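Local coordinates for adenylate cyclase-like protein (Chlamydia trachomatis, PDB 4QO6) that serves as a structural protein of the type III secretion system, contributing to its inner-membrane ring, with this chain representing three BON-like domains of the periplasmic region, at residues A[16-21]-A[53-58]; A[33-38]-A[61-66]; A[43-48]-A[68-73]; A[101-106]-A[128-133]; A[158-163]-A[190-195]. All coordinates share one frame; numbering follows the deposited sequence.

Contact 1: A[16-21]-A[53-58]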
# COMPACT_ATOMS: atom_id res chain seq x y z
N GLU A 16 -2.55 -6.44 -34.09
CA GLU A 16 -2.32 -5.24 -33.24
C GLU A 16 -3.58 -4.53 -32.79
O GLU A 16 -3.62 -4.02 -31.66
CB GLU A 16 -1.43 -4.21 -33.95
CG GLU A 16 0.02 -4.63 -34.03
CD GLU A 16 0.87 -3.70 -34.89
OE1 GLU A 16 0.40 -2.62 -35.36
OE2 GLU A 16 2.04 -4.08 -35.11
N HIS A 17 -4.60 -4.48 -33.65
CA HIS A 17 -5.83 -3.75 -33.31
C HIS A 17 -6.45 -4.43 -32.07
O HIS A 17 -7.02 -3.80 -31.17
CB HIS A 17 -6.80 -3.77 -34.50
CG HIS A 17 -8.17 -3.24 -34.18
ND1 HIS A 17 -8.43 -1.89 -34.03
CD2 HIS A 17 -9.35 -3.88 -34.02
CE1 HIS A 17 -9.71 -1.73 -33.75
NE2 HIS A 17 -10.30 -2.91 -33.75
N VAL A 18 -6.32 -5.73 -32.04
CA VAL A 18 -6.79 -6.50 -30.91
C VAL A 18 -5.81 -6.27 -29.75
O VAL A 18 -6.18 -5.71 -28.73
CB VAL A 18 -6.94 -7.96 -31.27
CG1 VAL A 18 -7.53 -8.72 -30.10
CG2 VAL A 18 -7.86 -8.17 -32.45
N ILE A 19 -4.56 -6.70 -29.89
CA ILE A 19 -3.73 -6.84 -28.69
C ILE A 19 -3.38 -5.49 -28.02
O ILE A 19 -3.23 -5.44 -26.79
CB ILE A 19 -2.49 -7.71 -28.94
CG1 ILE A 19 -1.51 -7.02 -29.88
CG2 ILE A 19 -2.89 -9.07 -29.47
CD1 ILE A 19 -0.10 -7.32 -29.48
N GLN A 20 -3.43 -4.38 -28.79
CA GLN A 20 -3.23 -2.99 -28.27
C GLN A 20 -4.19 -2.62 -27.17
O GLN A 20 -3.89 -1.76 -26.33
CB GLN A 20 -3.39 -1.93 -29.38
CG GLN A 20 -4.82 -1.69 -29.85
CD GLN A 20 -4.96 -0.42 -30.73
OE1 GLN A 20 -4.85 -0.50 -31.96
NE2 GLN A 20 -5.20 0.75 -30.09
N GLN A 21 -5.35 -3.27 -27.16
CA GLN A 21 -6.31 -3.03 -26.09
C GLN A 21 -5.96 -3.65 -24.75
O GLN A 21 -6.67 -3.42 -23.75
CB GLN A 21 -7.70 -3.49 -26.55
CG GLN A 21 -8.10 -2.82 -27.91
CD GLN A 21 -9.38 -3.42 -28.47
OE1 GLN A 21 -10.39 -3.51 -27.73
NE2 GLN A 21 -9.35 -3.87 -29.75
N TYR A 53 -11.06 -14.64 -27.43
CA TYR A 53 -12.13 -14.77 -28.40
C TYR A 53 -12.06 -13.76 -29.54
O TYR A 53 -12.51 -14.08 -30.64
CB TYR A 53 -13.51 -14.78 -27.72
CG TYR A 53 -13.82 -16.20 -27.32
CD1 TYR A 53 -13.13 -16.81 -26.26
CD2 TYR A 53 -14.73 -16.99 -28.05
CE1 TYR A 53 -13.35 -18.12 -25.91
CE2 TYR A 53 -14.97 -18.31 -27.70
CZ TYR A 53 -14.27 -18.86 -26.63
OH TYR A 53 -14.49 -20.16 -26.26
N LYS A 54 -11.52 -12.57 -29.28
CA LYS A 54 -11.25 -11.62 -30.35
C LYS A 54 -10.14 -12.04 -31.26
O LYS A 54 -10.26 -11.83 -32.44
CB LYS A 54 -10.95 -10.25 -29.83
CG LYS A 54 -12.13 -9.61 -29.12
CD LYS A 54 -11.73 -8.22 -28.65
CE LYS A 54 -12.93 -7.35 -28.33
NZ LYS A 54 -12.41 -6.03 -27.85
N VAL A 55 -9.06 -12.63 -30.75
CA VAL A 55 -8.00 -13.06 -31.68
C VAL A 55 -8.46 -14.30 -32.46
O VAL A 55 -8.20 -14.44 -33.65
CB VAL A 55 -6.63 -13.34 -31.02
CG1 VAL A 55 -6.14 -12.11 -30.29
CG2 VAL A 55 -6.72 -14.51 -30.09
N ASP A 56 -9.16 -15.20 -31.79
CA ASP A 56 -9.67 -16.37 -32.46
C ASP A 56 -10.55 -16.00 -33.66
O ASP A 56 -10.40 -16.62 -34.71
CB ASP A 56 -10.46 -17.25 -31.49
CG ASP A 56 -10.50 -18.69 -31.94
OD1 ASP A 56 -9.40 -19.22 -32.25
OD2 ASP A 56 -11.62 -19.27 -31.99
N ALA A 57 -11.44 -15.01 -33.50
CA ALA A 57 -12.27 -14.44 -34.59
C ALA A 57 -11.50 -14.03 -35.84
O ALA A 57 -12.12 -13.83 -36.89
CB ALA A 57 -13.03 -13.21 -34.10
N LEU A 58 -10.20 -13.78 -35.72
CA LEU A 58 -9.43 -13.37 -36.87
C LEU A 58 -9.37 -14.59 -37.77
O LEU A 58 -9.03 -15.68 -37.31
CB LEU A 58 -8.05 -12.88 -36.47
CG LEU A 58 -8.03 -11.70 -35.53
CD1 LEU A 58 -6.64 -11.51 -34.97
CD2 LEU A 58 -8.47 -10.44 -36.26
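K54 and V18 meet where helix 45-56 approaches helix 10-19, and the lysine can be followed along its whole length. Its CB lies 3.8 Å from V18 CG1, so the root of the side chain belongs to the apolar part of the contact. With CG opposite the carbonyl carbon and the chain extended beyond it, CG, CD and CE leave the valine behind and carry the ammonium group toward the end of the 16-21 segment. There NZ comes within 3.2 Å of Q21 OE1, the two side chains crossing at about a right angle. The carboxamide of Q21 is steadied from its own segment: NE2 donates to H17 O over 2.7 Å in an almost straight bond (172°) that lies in the amide plane. The same NE2 stands over one face of the H17 ring, displaced toward its rim.

V18 is the buried centre. Its CG1 is set opposite the backbone N (chi1 -175°), and this branch also reaches V55 CG1 at 3.7 Å, while CG2 makes a looser approach to L58 CD1 at 4.4 Å. Thus one valine bridges three residues of the second segment, from exposed K54 to buried V55 and on to L58. The contact is helix-on-helix packing within the PD1 domain. Helix 45-56 lies between helix 10-19 and the sheet, V55 touching V18 as well as L36 of strand 35-39 and V64 of strand 63-70.

Contact 2: A[33-38]-A[61-66]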
# COMPACT_ATOMS: atom_id res chain seq x y z
N ASN A 33 1.74 -22.27 -40.08
CA ASN A 33 0.65 -23.06 -39.51
C ASN A 33 -0.54 -22.22 -38.98
O ASN A 33 -1.48 -22.75 -38.40
CB ASN A 33 1.21 -24.01 -38.42
CG ASN A 33 1.73 -23.27 -37.18
OD1 ASN A 33 2.23 -22.16 -37.27
ND2 ASN A 33 1.61 -23.90 -36.01
N GLY A 34 -0.52 -20.90 -39.17
CA GLY A 34 -1.59 -20.03 -38.67
C GLY A 34 -1.70 -19.88 -37.15
O GLY A 34 -2.73 -19.44 -36.65
N GLN A 35 -0.63 -20.24 -36.44
CA GLN A 35 -0.63 -20.26 -34.99
C GLN A 35 -0.24 -18.91 -34.39
O GLN A 35 0.80 -18.34 -34.75
CB GLN A 35 0.33 -21.32 -34.46
CG GLN A 35 0.48 -21.23 -32.95
CD GLN A 35 0.75 -22.57 -32.32
OE1 GLN A 35 1.90 -22.96 -32.11
NE2 GLN A 35 -0.31 -23.30 -32.03
N LEU A 36 -1.05 -18.43 -33.46
CA LEU A 36 -0.72 -17.23 -32.68
C LEU A 36 -0.25 -17.65 -31.30
O LEU A 36 -0.94 -18.37 -30.58
CB LEU A 36 -1.93 -16.31 -32.57
CG LEU A 36 -1.77 -14.91 -31.97
CD1 LEU A 36 -0.97 -13.97 -32.82
CD2 LEU A 36 -3.12 -14.29 -31.71
N PHE A 37 0.92 -17.18 -30.91
CA PHE A 37 1.39 -17.37 -29.56
C PHE A 37 1.26 -16.05 -28.81
O PHE A 37 1.82 -15.06 -29.23
CB PHE A 37 2.84 -17.81 -29.65
CG PHE A 37 3.56 -17.89 -28.34
CD1 PHE A 37 4.26 -16.83 -27.87
CD2 PHE A 37 3.64 -19.06 -27.65
CE1 PHE A 37 4.99 -16.90 -26.68
CE2 PHE A 37 4.38 -19.17 -26.47
CZ PHE A 37 5.04 -18.07 -25.98
N LEU A 38 0.51 -16.03 -27.72
CA LEU A 38 0.33 -14.85 -26.88
C LEU A 38 1.02 -14.98 -25.52
O LEU A 38 0.86 -16.02 -24.84
CB LEU A 38 -1.14 -14.72 -26.56
CG LEU A 38 -2.09 -14.41 -27.71
CD1 LEU A 38 -3.53 -14.30 -27.22
CD2 LEU A 38 -1.63 -13.10 -28.36
N VAL A 61 -6.15 -16.83 -38.13
CA VAL A 61 -5.61 -17.43 -36.92
C VAL A 61 -6.34 -18.75 -36.73
O VAL A 61 -7.58 -18.76 -36.53
CB VAL A 61 -5.76 -16.51 -35.68
CG1 VAL A 61 -5.44 -17.26 -34.41
CG2 VAL A 61 -4.83 -15.29 -35.82
N LYS A 62 -5.57 -19.82 -36.83
CA LYS A 62 -6.06 -21.18 -36.76
C LYS A 62 -5.93 -21.71 -35.38
O LYS A 62 -6.82 -22.46 -34.94
CB LYS A 62 -5.29 -22.09 -37.69
CG LYS A 62 -5.29 -21.64 -39.14
CD LYS A 62 -6.72 -21.54 -39.68
CE LYS A 62 -6.77 -20.77 -41.00
NZ LYS A 62 -8.12 -20.16 -41.13
N SER A 63 -4.83 -21.37 -34.69
CA SER A 63 -4.74 -21.72 -33.28
C SER A 63 -4.08 -20.64 -32.42
O SER A 63 -3.36 -19.78 -32.93
CB SER A 63 -3.99 -23.04 -33.12
OG SER A 63 -2.63 -22.84 -33.37
N VAL A 64 -4.38 -20.70 -31.13
CA VAL A 64 -3.86 -19.77 -30.15
C VAL A 64 -3.08 -20.53 -29.05
O VAL A 64 -3.62 -21.44 -28.45
CB VAL A 64 -4.99 -18.94 -29.57
CG1 VAL A 64 -4.43 -17.99 -28.52
CG2 VAL A 64 -5.71 -18.15 -30.69
N ASP A 65 -1.81 -20.20 -28.85
CA ASP A 65 -1.04 -20.71 -27.76
C ASP A 65 -1.03 -19.61 -26.67
O ASP A 65 -0.31 -18.61 -26.74
CB ASP A 65 0.37 -21.12 -28.24
CG ASP A 65 1.19 -21.81 -27.12
OD1 ASP A 65 1.20 -21.33 -25.97
OD2 ASP A 65 1.81 -22.85 -27.36
N ASP A 66 -1.80 -19.83 -25.63
CA ASP A 66 -2.13 -18.78 -24.65
C ASP A 66 -1.27 -18.85 -23.41
O ASP A 66 -1.45 -19.76 -22.60
CB ASP A 66 -3.61 -18.91 -24.25
CG ASP A 66 -3.94 -18.16 -22.98
OD1 ASP A 66 -3.20 -17.25 -22.64
OD2 ASP A 66 -4.93 -18.51 -22.31
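Q35 to L38 and S63 to D66 pair as neighbouring parallel strands in the mixed sheet of the PD1 domain, just after a G1 beta bulge in which G34 and Q35 both face N30. Backbone bonds alternate between the strands. The backbone N and O of L36 both bond to the partner strand: N donates to S63 O at 2.7 Å, and O accepts from D65 N at 2.7 Å. D65 O then receives L38 N at 2.9 Å. At the bulge, G34 O accepts K62 N at 2.9 Å and, weakly, S63 N. F37 bonds through its backbone to T28 of strand 26-30, and L38 to N67.

Side chains add a bond on the face carrying Q35, S63, F37 and D65. Q35 bends at chi2 so that NE2 donates to S63 OG over 2.7 Å, the hydroxyl lying somewhat out of the amide plane. On the other face L38 CD1 rests 4.0 Å from V64 CG1, and L36 CB packs beside V61 CG1. D65 and F37 run side by side, both first torsions near 180°, while D65 OD1 accepts from N67 ND2. Ring and carboxylate planes are 51° apart, and F37 CD2 lies 3.7 Å from D65 CG.

Contact 3: A[43-48]-A[68-73]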
# COMPACT_ATOMS: atom_id res chain seq x y z
N ARG A 43 -5.80 -7.92 -16.58
CA ARG A 43 -6.43 -7.65 -15.23
C ARG A 43 -7.08 -8.91 -14.58
O ARG A 43 -6.84 -9.16 -13.40
CB ARG A 43 -7.48 -6.54 -15.40
CG ARG A 43 -8.19 -6.11 -14.12
CD ARG A 43 -9.13 -4.94 -14.32
NE ARG A 43 -10.11 -5.26 -15.37
CZ ARG A 43 -11.26 -4.61 -15.59
NH1 ARG A 43 -11.65 -3.58 -14.82
NH2 ARG A 43 -12.05 -5.03 -16.57
N ASN A 44 -7.85 -9.70 -15.36
CA ASN A 44 -8.60 -10.87 -14.84
C ASN A 44 -9.09 -11.85 -15.89
O ASN A 44 -8.99 -11.60 -17.07
CB ASN A 44 -9.78 -10.41 -13.96
CG ASN A 44 -10.82 -9.57 -14.71
OD1 ASN A 44 -11.25 -9.90 -15.81
ND2 ASN A 44 -11.24 -8.53 -14.08
N SER A 45 -9.55 -13.04 -15.47
CA SER A 45 -10.06 -14.02 -16.41
C SER A 45 -11.19 -13.49 -17.34
O SER A 45 -11.41 -14.06 -18.40
CB SER A 45 -10.55 -15.22 -15.68
OG SER A 45 -11.47 -14.82 -14.68
N ILE A 46 -11.92 -12.45 -16.96
CA ILE A 46 -12.95 -11.86 -17.89
C ILE A 46 -12.21 -11.18 -19.04
O ILE A 46 -12.40 -11.59 -20.18
CB ILE A 46 -13.93 -10.92 -17.18
CG1 ILE A 46 -14.66 -11.71 -16.10
CG2 ILE A 46 -14.93 -10.26 -18.16
CD1 ILE A 46 -15.46 -10.84 -15.16
N ASP A 47 -11.27 -10.27 -18.76
CA ASP A 47 -10.45 -9.74 -19.81
C ASP A 47 -9.74 -10.82 -20.65
O ASP A 47 -9.58 -10.69 -21.86
CB ASP A 47 -9.45 -8.70 -19.28
CG ASP A 47 -10.14 -7.52 -18.58
OD1 ASP A 47 -11.39 -7.37 -18.66
OD2 ASP A 47 -9.44 -6.70 -17.96
N LYS A 48 -9.29 -11.92 -20.03
CA LYS A 48 -8.59 -12.93 -20.75
C LYS A 48 -9.52 -13.56 -21.80
O LYS A 48 -9.12 -13.84 -22.92
CB LYS A 48 -8.10 -13.96 -19.78
CG LYS A 48 -7.15 -15.01 -20.34
CD LYS A 48 -6.43 -15.58 -19.10
CE LYS A 48 -5.25 -16.44 -19.42
NZ LYS A 48 -5.72 -17.53 -20.28
N VAL A 68 -0.88 -16.06 -21.26
CA VAL A 68 -1.18 -14.79 -20.67
C VAL A 68 -1.54 -15.03 -19.20
O VAL A 68 -2.36 -15.87 -18.91
CB VAL A 68 -2.37 -14.13 -21.40
CG1 VAL A 68 -2.76 -12.84 -20.71
CG2 VAL A 68 -2.02 -13.85 -22.84
N ILE A 69 -0.93 -14.29 -18.32
CA ILE A 69 -1.18 -14.29 -16.88
C ILE A 69 -2.45 -13.50 -16.49
O ILE A 69 -2.65 -12.33 -16.88
CB ILE A 69 0.01 -13.63 -16.16
CG1 ILE A 69 1.37 -14.32 -16.53
CG2 ILE A 69 -0.20 -13.58 -14.68
CD1 ILE A 69 1.33 -15.84 -16.47
N ASP A 70 -3.31 -14.15 -15.71
CA ASP A 70 -4.44 -13.52 -15.06
C ASP A 70 -3.93 -12.90 -13.72
O ASP A 70 -3.68 -13.59 -12.73
CB ASP A 70 -5.51 -14.58 -14.85
CG ASP A 70 -6.66 -14.13 -13.95
OD1 ASP A 70 -6.56 -13.04 -13.37
OD2 ASP A 70 -7.68 -14.88 -13.85
N ASP A 71 -3.70 -11.62 -13.71
CA ASP A 71 -3.10 -10.98 -12.55
C ASP A 71 -3.95 -11.15 -11.29
O ASP A 71 -3.40 -11.24 -10.18
CB ASP A 71 -2.81 -9.52 -12.82
CG ASP A 71 -1.64 -9.32 -13.77
OD1 ASP A 71 -0.87 -10.25 -14.04
OD2 ASP A 71 -1.45 -8.18 -14.23
N GLU A 72 -5.28 -11.23 -11.44
CA GLU A 72 -6.20 -11.39 -10.28
C GLU A 72 -5.97 -12.71 -9.53
O GLU A 72 -5.99 -12.73 -8.31
CB GLU A 72 -7.66 -11.29 -10.74
CG GLU A 72 -8.70 -11.12 -9.68
CD GLU A 72 -10.15 -11.15 -10.23
OE1 GLU A 72 -10.66 -12.18 -10.83
OE2 GLU A 72 -10.78 -10.09 -10.06
N ALA A 73 -5.81 -13.80 -10.26
CA ALA A 73 -5.51 -15.11 -9.70
C ALA A 73 -4.20 -14.99 -8.96
O ALA A 73 -4.07 -15.51 -7.90
CB ALA A 73 -5.40 -16.20 -10.79
O HOH W 1 -10.39 -7.76 -11.47
O HOH W 2 -9.90 -13.65 -12.76
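Two helix N-caps face each other in the beta-alpha-beta unit of strand 41-42, helix 45-56 and strand 63-70: N44 caps helix 45-56, D70 caps helix 71-83, and N44 CA lies 3.3 Å from D70 OD1. N44 turns its amide back over its own helix, where OD1 accepts D47 N at 3.0 Å and I46 N more weakly. D70 does the equivalent through OD1, with weak bonds from E72 N and A73 N.

The one clear direct hydrogen bond between the segments, from E72 N to R43 O, is weak, and two waters add links. One takes the hydrogen of S45 N at 2.8 Å and donates to D70 OD2, also at 2.8 Å, and to E72 OE1. The other links N44 ND2 to E72 OE2. E72 thus reaches back with both carboxylate oxygens, its chain extended from a first torsion of -167° and its carboxylate beside N44 CB. Two helix starts gathered round D70 and E72 would probably favour their negative charge.

R43 turns away and grips D47 side-on, NE to OD2 at 3.0 Å and NH2 to OD1 in the guanidinium plane. K48 runs past V68, its CE beside V68 O, and its NZ is directed to D66 of strand 63-70 in a salt bridge whose modelled length is doubtful. D71 binds H41 and G99, while V42 of the short edge strand 41-42 packs against D47, K48 and V68.

Contact 4: A[101-106]-A[128-133]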
# COMPACT_ATOMS: atom_id res chain seq x y z
N PHE A 101 2.19 -4.97 -9.69
CA PHE A 101 1.71 -5.46 -8.40
C PHE A 101 2.17 -4.51 -7.26
O PHE A 101 3.31 -4.03 -7.27
CB PHE A 101 2.21 -6.89 -8.11
CG PHE A 101 1.68 -7.91 -9.09
CD1 PHE A 101 0.41 -8.43 -8.94
CD2 PHE A 101 2.38 -8.23 -10.19
CE1 PHE A 101 -0.11 -9.30 -9.84
CE2 PHE A 101 1.89 -9.14 -11.07
CZ PHE A 101 0.64 -9.66 -10.91
N VAL A 102 1.27 -4.30 -6.29
CA VAL A 102 1.46 -3.37 -5.18
C VAL A 102 1.19 -4.11 -3.88
O VAL A 102 0.14 -4.74 -3.74
CB VAL A 102 0.49 -2.19 -5.26
CG1 VAL A 102 0.66 -1.27 -4.06
CG2 VAL A 102 0.72 -1.39 -6.55
N ILE A 103 2.14 -4.07 -2.96
CA ILE A 103 2.04 -4.76 -1.67
C ILE A 103 1.91 -3.64 -0.61
O ILE A 103 2.73 -2.70 -0.60
CB ILE A 103 3.26 -5.71 -1.40
CG1 ILE A 103 3.14 -6.43 -0.06
CG2 ILE A 103 4.59 -4.99 -1.38
CD1 ILE A 103 2.39 -7.72 -0.18
N SER A 104 0.93 -3.76 0.29
CA SER A 104 0.62 -2.64 1.19
C SER A 104 0.20 -3.16 2.53
O SER A 104 -0.14 -4.31 2.66
CB SER A 104 -0.49 -1.75 0.58
OG SER A 104 -1.66 -2.51 0.49
N GLY A 105 0.18 -2.25 3.51
CA GLY A 105 -0.15 -2.51 4.92
C GLY A 105 0.94 -2.00 5.87
O GLY A 105 1.82 -1.26 5.44
N TYR A 106 0.89 -2.44 7.14
CA TYR A 106 1.82 -2.03 8.20
C TYR A 106 2.61 -3.20 8.72
O TYR A 106 2.07 -4.26 8.82
CB TYR A 106 1.02 -1.43 9.41
CG TYR A 106 0.30 -0.18 9.03
CD1 TYR A 106 0.98 1.02 8.96
CD2 TYR A 106 -1.04 -0.21 8.67
CE1 TYR A 106 0.33 2.18 8.54
CE2 TYR A 106 -1.69 0.94 8.29
CZ TYR A 106 -1.01 2.12 8.23
OH TYR A 106 -1.66 3.26 7.84
N SER A 128 10.08 -8.45 -10.00
CA SER A 128 10.55 -7.29 -10.76
C SER A 128 9.40 -6.36 -11.10
O SER A 128 9.64 -5.27 -11.47
CB SER A 128 11.29 -7.70 -12.06
OG SER A 128 10.61 -8.70 -12.78
N LEU A 129 8.14 -6.77 -10.94
CA LEU A 129 6.96 -5.96 -11.29
C LEU A 129 6.32 -5.47 -10.00
O LEU A 129 5.24 -4.87 -10.04
CB LEU A 129 5.92 -6.83 -12.05
CG LEU A 129 6.41 -7.57 -13.32
CD1 LEU A 129 5.31 -8.29 -14.08
CD2 LEU A 129 7.14 -6.61 -14.22
N LEU A 130 6.96 -5.73 -8.85
CA LEU A 130 6.33 -5.40 -7.55
C LEU A 130 6.72 -4.05 -6.98
O LEU A 130 7.91 -3.78 -6.78
CB LEU A 130 6.73 -6.46 -6.51
CG LEU A 130 6.20 -6.43 -5.07
CD1 LEU A 130 4.70 -6.49 -5.07
CD2 LEU A 130 6.81 -7.63 -4.29
N ASP A 131 5.71 -3.23 -6.65
CA ASP A 131 5.90 -1.95 -5.97
C ASP A 131 5.63 -2.09 -4.47
O ASP A 131 4.54 -2.51 -4.04
CB ASP A 131 4.93 -0.89 -6.55
CG ASP A 131 5.16 0.52 -5.97
OD1 ASP A 131 6.28 0.82 -5.50
OD2 ASP A 131 4.23 1.35 -5.99
N ASN A 132 6.57 -1.68 -3.64
CA ASN A 132 6.41 -1.88 -2.23
C ASN A 132 5.95 -0.64 -1.52
O ASN A 132 6.67 0.31 -1.46
CB ASN A 132 7.70 -2.33 -1.58
CG ASN A 132 7.64 -2.15 -0.10
OD1 ASN A 132 6.73 -2.68 0.56
ND2 ASN A 132 8.53 -1.35 0.44
N LYS A 133 4.75 -0.70 -0.92
CA LYS A 133 4.18 0.40 -0.21
C LYS A 133 3.92 0.11 1.26
O LYS A 133 3.25 0.85 1.94
CB LYS A 133 2.87 0.85 -0.88
CG LYS A 133 3.10 1.39 -2.27
CD LYS A 133 1.98 2.37 -2.61
CE LYS A 133 2.21 3.10 -3.92
NZ LYS A 133 1.34 2.53 -4.99
O HOH W 3 0.85 0.66 2.62
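L130 pushes its CD1 into the notch between F101 and I103, two residues apart on the neighbouring strand: the methyl lies 3.9 Å from F101 CB and 4.0 Å from I103 CG2, above the intervening peptide. With chi1 at -178° its CG stands opposite the backbone N, and the branch leans across the strand boundary. I103 answers in kind, its CG2 lodged between L130 CD1 and N132 OD1, the latter 3.7 Å away. At the start of the pair, L129 CB butts against the edge of the F101 ring, close to its plane, at 4.2 Å from CD2.

On the face with V102 and D131 a lysine supplies the bulk. The chain of K133 lies obliquely over V102, CG, CD and NZ all about 4.0 Å from CG1, and NZ ends beside D131 OD2 in a weak salt bridge. Four backbone bonds hold the strands in register, the shortest from D131 N to F101 O at 2.6 Å. Past them a water spans G105 N and K133 O.

The two strands are the parallel pair of a beta-alpha-beta unit of the PD2 domain, joined through helix 110-123. Strand 92-95 is the antiparallel neighbour of strand 100-107. F101 reaches helix 71-83 at V74 and W75 and meets F124 edge-to-face, whereas I103 touches L82.

Contact 5: A[158-163]-A[190-195]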
# COMPACT_ATOMS: atom_id res chain seq x y z
N VAL A 158 4.71 9.66 21.84
CA VAL A 158 3.84 9.11 20.80
C VAL A 158 4.00 7.60 20.66
O VAL A 158 5.10 7.07 20.81
CB VAL A 158 4.05 9.84 19.45
CG1 VAL A 158 5.47 9.64 18.93
CG2 VAL A 158 3.03 9.38 18.43
N SER A 159 2.88 6.91 20.45
CA SER A 159 2.93 5.54 19.93
C SER A 159 2.21 5.46 18.60
O SER A 159 1.34 6.27 18.29
CB SER A 159 2.39 4.51 20.93
OG SER A 159 0.99 4.58 21.05
N PHE A 160 2.57 4.47 17.81
CA PHE A 160 2.00 4.31 16.47
C PHE A 160 1.80 2.85 16.08
O PHE A 160 2.76 2.08 16.04
CB PHE A 160 2.86 4.97 15.42
CG PHE A 160 2.28 4.89 14.06
CD1 PHE A 160 1.22 5.72 13.71
CD2 PHE A 160 2.75 3.95 13.13
CE1 PHE A 160 0.64 5.63 12.47
CE2 PHE A 160 2.17 3.88 11.87
CZ PHE A 160 1.12 4.73 11.55
N THR A 161 0.55 2.47 15.84
CA THR A 161 0.25 1.12 15.33
C THR A 161 -0.96 1.18 14.40
O THR A 161 -1.96 1.80 14.74
CB THR A 161 -0.03 0.05 16.42
OG1 THR A 161 -1.39 0.12 16.81
CG2 THR A 161 0.82 0.22 17.68
N ASN A 162 -0.81 0.58 13.22
CA ASN A 162 -1.87 0.33 12.29
C ASN A 162 -2.55 1.59 11.82
O ASN A 162 -3.78 1.60 11.68
CB ASN A 162 -2.88 -0.65 12.86
CG ASN A 162 -3.58 -1.45 11.76
OD1 ASN A 162 -2.92 -2.09 10.92
ND2 ASN A 162 -4.90 -1.39 11.74
N GLY A 163 -1.76 2.63 11.56
CA GLY A 163 -2.26 3.91 11.00
C GLY A 163 -2.74 4.86 12.09
O GLY A 163 -3.20 5.99 11.80
N ALA A 190 2.96 10.44 5.97
CA ALA A 190 3.14 9.02 5.66
C ALA A 190 1.87 8.19 5.73
O ALA A 190 0.88 8.53 5.08
CB ALA A 190 4.25 8.42 6.53
N GLY A 191 1.88 7.11 6.51
CA GLY A 191 0.71 6.25 6.63
C GLY A 191 -0.11 6.46 7.90
O GLY A 191 -0.43 5.49 8.58
N ILE A 192 -0.46 7.72 8.18
CA ILE A 192 -1.24 8.06 9.36
C ILE A 192 -2.68 8.28 9.00
O ILE A 192 -2.99 9.20 8.25
CB ILE A 192 -0.66 9.32 10.04
CG1 ILE A 192 0.65 8.94 10.74
CG2 ILE A 192 -1.64 9.88 11.05
CD1 ILE A 192 1.39 10.12 11.28
N ARG A 193 -3.55 7.43 9.57
CA ARG A 193 -5.01 7.52 9.40
C ARG A 193 -5.72 8.26 10.54
O ARG A 193 -6.74 8.91 10.32
CB ARG A 193 -5.63 6.12 9.31
CG ARG A 193 -5.31 5.35 8.04
CD ARG A 193 -5.58 3.87 8.28
NE ARG A 193 -5.43 3.06 7.07
CZ ARG A 193 -5.59 1.74 7.01
NH1 ARG A 193 -5.91 1.03 8.10
NH2 ARG A 193 -5.43 1.11 5.85
N ALA A 194 -5.22 8.13 11.76
CA ALA A 194 -5.84 8.81 12.91
C ALA A 194 -4.83 9.20 13.97
O ALA A 194 -3.86 8.41 14.25
CB ALA A 194 -6.88 7.89 13.55
N VAL A 195 -5.05 10.37 14.57
CA VAL A 195 -4.31 10.77 15.80
C VAL A 195 -5.24 10.78 17.00
O VAL A 195 -6.24 11.46 16.97
CB VAL A 195 -3.68 12.16 15.68
CG1 VAL A 195 -2.93 12.51 16.97
CG2 VAL A 195 -2.74 12.19 14.47
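The backbone turns at N162 and G163 with positive phi at both (60° and 86°), as in a type I' turn, and this presents the carbonyl of G163 to the start of strand 194-202. G163 O takes two donors there: R193 N at 2.7 Å, in the carbonyl plane on a lone pair, and A194 N at 2.9 Å, tilted from that plane. A CA-H...O contact from G163 CA to G191 O, 3.4 Å, adds a second link from the same residue.

F160 is the main side chain. A first torsion of -177° swings its ring toward the 190-195 segment, where CE1 packs obliquely on I192 CG1 at 3.7 Å. CZ meets G191 O at the ring edge, in plane, 3.4 Å away. That oxygen is also the probable acceptor of a hydrogen bond from Y106 OH, so the edge of one ring and the hydroxyl of another share one carbonyl. R193 starts with CB beside G163 O, then runs extended along Y106, which also touches F160 and N162.

A hairpin turn bonded to the beginning of the third strand is consistent with the alpha-beta-beta-alpha-beta order of a BON domain, here helix 137-150, strands 157-161 and 164-172, helix 176-187 and strand 194-202.

In the fold
From the N terminus, contact 1 joins helix 10-19 to helix 45-56, closing a loop that contains the first strands. Contact 2 opens inside that loop and closes beyond it, and contact 3 opens inside both and closes later still, so the three cross one another and knit the PD1 domain together. Contact 3 already reaches helix 71-83, and D71 touches F101 of contact 4, in the PD2 part of the chain. Contacts 4 and 5 follow in series, each closing its own loop. Y106 from contact 4 touches G191 and G163 of contact 5, linking the second domain to the third along an extended chain; contacts 2 and 5 are about 52 Å apart between centres.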